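Local atomic coordinates of putative peptidase (Chlamydophila abortus, PDB entry 3CE2), a protein that is a putative zinc metallopeptidase of the M3B (oligopeptidase F) family, thought to cleave a variety of small bioactive peptides. Residues Lys309-Tyr317 with Tyr509-Ser519. Residues are numbered along the deposited sequence; the frame is centred on the assembly and turned at random.
Sequences KDFHFYDVY and YGEIITFDVLS. With ZN (zinc ion), chain E.
Asp516 OD2 takes two hydrogen bonds, one from His312 ND1 at 2.7 Å and one from a water that also donates to Thr514 O and accepts from Phe313 N. The histidine meets this oxygen close to its own ring plane, on the syn side of the carboxylate but 33° out of the carboxylate plane. The other ring nitrogen, NE2, binds a zinc ion at 2.2 Å; Asp310 OD2 and a water are further ligands. His312 CG stands anti to its carbonyl carbon (chi1 -78°), a turn that brings ND1 to Asp516 and leaves NE2 for the metal; CB of Thr514 makes a CH-pi contact over one face of the ring and Tyr314 OH lies over the other.

Thr514 N to Phe311 O, 2.9 Å, ties the loop after helix 292-306 to the loop following helix 494-509. Phe313 turns its edge to the face of Tyr509, planes at 81°, and Ile513 CG2 sits over the centre of the Phe313 ring. Arg222 and Arg225 hold Asp315, whose OD2 accepts from His312 N.

This zinc, separate from the HExxH site, is carried by the first loop and backed by the second: Asp516 is a second-shell carboxylate that, with the zinc on NE2, holds the imidazole at both nitrogens, and would probably make it a stronger zinc ligand.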
# COMPACT_ATOMS: atom_id res chain seq x y z
N LYS A 309 15.57 -4.83 -32.44
CA LYS A 309 15.15 -6.02 -33.16
C LYS A 309 14.49 -7.06 -32.27
O LYS A 309 13.79 -7.94 -32.75
CB LYS A 309 16.27 -6.64 -34.02
CG LYS A 309 17.08 -7.73 -33.35
CD LYS A 309 17.90 -8.58 -34.36
CE LYS A 309 18.14 -7.91 -35.75
NZ LYS A 309 18.56 -6.47 -35.78
N ASP A 310 14.69 -6.96 -30.96
CA ASP A 310 13.92 -7.80 -30.04
C ASP A 310 13.70 -7.10 -28.71
O ASP A 310 14.13 -5.96 -28.54
CB ASP A 310 14.52 -9.20 -29.91
CG ASP A 310 15.91 -9.18 -29.39
OD1 ASP A 310 16.45 -8.08 -29.17
OD2 ASP A 310 16.47 -10.29 -29.20
N PHE A 311 13.00 -7.72 -27.77
CA PHE A 311 12.61 -6.95 -26.60
C PHE A 311 12.83 -7.77 -25.37
O PHE A 311 12.18 -8.79 -25.16
CB PHE A 311 11.14 -6.55 -26.68
CG PHE A 311 10.75 -5.42 -25.80
CD1 PHE A 311 11.19 -4.14 -26.07
CD2 PHE A 311 9.92 -5.62 -24.72
CE1 PHE A 311 10.82 -3.06 -25.27
CE2 PHE A 311 9.54 -4.55 -23.91
CZ PHE A 311 10.01 -3.26 -24.19
N HIS A 312 13.79 -7.32 -24.56
CA HIS A 312 14.23 -8.07 -23.42
C HIS A 312 13.60 -7.47 -22.18
O HIS A 312 13.15 -6.31 -22.18
CB HIS A 312 15.75 -8.00 -23.33
CG HIS A 312 16.46 -8.91 -24.29
ND1 HIS A 312 16.98 -10.13 -23.91
CD2 HIS A 312 16.76 -8.77 -25.60
CE1 HIS A 312 17.56 -10.71 -24.94
NE2 HIS A 312 17.43 -9.91 -25.99
N PHE A 313 13.57 -8.26 -21.11
CA PHE A 313 13.07 -7.74 -19.85
C PHE A 313 13.76 -6.45 -19.46
O PHE A 313 13.18 -5.63 -18.77
CB PHE A 313 13.24 -8.74 -18.74
CG PHE A 313 12.16 -9.74 -18.67
CD1 PHE A 313 10.83 -9.33 -18.47
CD2 PHE A 313 12.45 -11.09 -18.76
CE1 PHE A 313 9.80 -10.25 -18.38
CE2 PHE A 313 11.43 -12.05 -18.67
CZ PHE A 313 10.09 -11.63 -18.48
N TYR A 314 15.01 -6.27 -19.90
CA TYR A 314 15.71 -5.04 -19.55
C TYR A 314 15.36 -3.90 -20.48
O TYR A 314 16.00 -2.86 -20.45
CB TYR A 314 17.22 -5.26 -19.47
CG TYR A 314 17.85 -5.94 -20.67
CD1 TYR A 314 18.21 -5.21 -21.80
CD2 TYR A 314 18.11 -7.29 -20.66
CE1 TYR A 314 18.81 -5.83 -22.89
CE2 TYR A 314 18.70 -7.91 -21.74
CZ TYR A 314 19.04 -7.17 -22.85
OH TYR A 314 19.62 -7.78 -23.92
N ASP A 315 14.33 -4.08 -21.28
CA ASP A 315 13.93 -3.02 -22.19
C ASP A 315 12.66 -2.38 -21.68
O ASP A 315 12.35 -1.23 -22.01
CB ASP A 315 13.75 -3.57 -23.59
CG ASP A 315 15.08 -3.90 -24.24
OD1 ASP A 315 15.97 -3.01 -24.23
OD2 ASP A 315 15.24 -5.05 -24.71
N VAL A 316 11.97 -3.14 -20.84
CA VAL A 316 10.67 -2.79 -20.29
C VAL A 316 10.55 -1.36 -19.71
O VAL A 316 9.49 -0.75 -19.82
CB VAL A 316 10.28 -3.80 -19.20
CG1 VAL A 316 9.11 -3.31 -18.41
CG2 VAL A 316 10.01 -5.20 -19.80
N TYR A 317 11.60 -0.82 -19.10
CA TYR A 317 11.46 0.49 -18.47
C TYR A 317 12.25 1.59 -19.18
O TYR A 317 12.33 2.72 -18.70
CB TYR A 317 11.75 0.44 -16.96
CG TYR A 317 10.88 -0.58 -16.23
CD1 TYR A 317 9.51 -0.37 -16.05
CD2 TYR A 317 11.43 -1.77 -15.74
CE1 TYR A 317 8.71 -1.33 -15.40
CE2 TYR A 317 10.65 -2.72 -15.10
CZ TYR A 317 9.30 -2.50 -14.92
OH TYR A 317 8.53 -3.47 -14.28
N TYR A 509 4.50 -13.11 -20.81
CA TYR A 509 5.40 -12.33 -21.62
C TYR A 509 5.86 -13.06 -22.85
O TYR A 509 6.58 -12.49 -23.67
CB TYR A 509 6.62 -11.96 -20.77
CG TYR A 509 6.30 -11.08 -19.59
CD1 TYR A 509 5.91 -9.76 -19.77
CD2 TYR A 509 6.41 -11.56 -18.29
CE1 TYR A 509 5.63 -8.94 -18.69
CE2 TYR A 509 6.11 -10.76 -17.21
CZ TYR A 509 5.73 -9.45 -17.41
OH TYR A 509 5.43 -8.66 -16.31
N GLY A 510 5.43 -14.33 -22.96
CA GLY A 510 5.84 -15.23 -24.05
C GLY A 510 5.71 -14.70 -25.47
O GLY A 510 6.59 -14.91 -26.30
N GLU A 511 4.62 -14.00 -25.76
CA GLU A 511 4.43 -13.51 -27.12
C GLU A 511 5.27 -12.29 -27.45
O GLU A 511 5.21 -11.81 -28.56
CB GLU A 511 2.95 -13.18 -27.39
CG GLU A 511 2.01 -14.38 -27.28
CD GLU A 511 2.53 -15.60 -28.03
OE1 GLU A 511 2.50 -15.59 -29.28
OE2 GLU A 511 2.95 -16.57 -27.36
N ILE A 512 6.04 -11.75 -26.51
CA ILE A 512 6.73 -10.50 -26.85
C ILE A 512 8.17 -10.46 -26.38
O ILE A 512 9.03 -9.88 -27.04
CB ILE A 512 5.96 -9.26 -26.34
CG1 ILE A 512 6.64 -7.96 -26.77
CG2 ILE A 512 5.84 -9.29 -24.82
CD1 ILE A 512 7.03 -7.89 -28.23
N ILE A 513 8.44 -11.05 -25.22
CA ILE A 513 9.74 -10.93 -24.57
C ILE A 513 10.69 -12.02 -25.03
O ILE A 513 10.31 -13.20 -25.10
CB ILE A 513 9.63 -10.98 -23.02
CG1 ILE A 513 8.86 -9.77 -22.50
CG2 ILE A 513 11.02 -10.99 -22.38
CD1 ILE A 513 9.70 -8.51 -22.49
N THR A 514 11.92 -11.64 -25.33
CA THR A 514 12.96 -12.62 -25.53
C THR A 514 13.66 -12.84 -24.18
O THR A 514 14.15 -11.90 -23.57
CB THR A 514 13.97 -12.10 -26.54
OG1 THR A 514 13.30 -11.87 -27.79
CG2 THR A 514 15.18 -13.07 -26.70
N PHE A 515 13.69 -14.08 -23.72
CA PHE A 515 14.28 -14.39 -22.43
C PHE A 515 15.78 -14.41 -22.47
O PHE A 515 16.36 -14.71 -23.49
CB PHE A 515 13.76 -15.72 -21.90
CG PHE A 515 12.30 -15.72 -21.62
CD1 PHE A 515 11.58 -14.53 -21.62
CD2 PHE A 515 11.63 -16.89 -21.33
CE1 PHE A 515 10.22 -14.49 -21.37
CE2 PHE A 515 10.24 -16.87 -21.07
CZ PHE A 515 9.55 -15.65 -21.10
N ASP A 516 16.42 -14.05 -21.36
CA ASP A 516 17.84 -14.27 -21.23
C ASP A 516 18.02 -15.55 -20.44
O ASP A 516 17.05 -16.09 -19.93
CB ASP A 516 18.52 -13.09 -20.56
CG ASP A 516 18.57 -11.88 -21.46
OD1 ASP A 516 19.60 -11.67 -22.15
OD2 ASP A 516 17.56 -11.14 -21.48
N VAL A 517 19.24 -16.07 -20.36
CA VAL A 517 19.43 -17.42 -19.80
C VAL A 517 19.10 -17.49 -18.31
O VAL A 517 18.77 -18.55 -17.81
CB VAL A 517 20.85 -17.98 -20.09
CG1 VAL A 517 21.05 -18.13 -21.57
CG2 VAL A 517 21.93 -17.04 -19.55
N LEU A 518 19.18 -16.37 -17.59
CA LEU A 518 18.92 -16.41 -16.15
C LEU A 518 17.65 -15.69 -15.75
O LEU A 518 17.38 -15.46 -14.57
CB LEU A 518 20.12 -15.86 -15.40
CG LEU A 518 21.29 -16.85 -15.58
CD1 LEU A 518 22.55 -16.38 -14.88
CD2 LEU A 518 20.90 -18.30 -15.14
N SER A 519 16.85 -15.33 -16.74
CA SER A 519 15.68 -14.49 -16.50
C SER A 519 14.75 -15.09 -15.47
O SER A 519 14.06 -14.38 -14.74
CB SER A 519 14.93 -14.24 -17.80
OG SER A 519 15.69 -13.36 -18.59
ZN ZN E . 18.02 -10.01 -28.07
O HOH W 1 19.30 -8.84 -28.84
O HOH W 2 14.82 -10.58 -21.23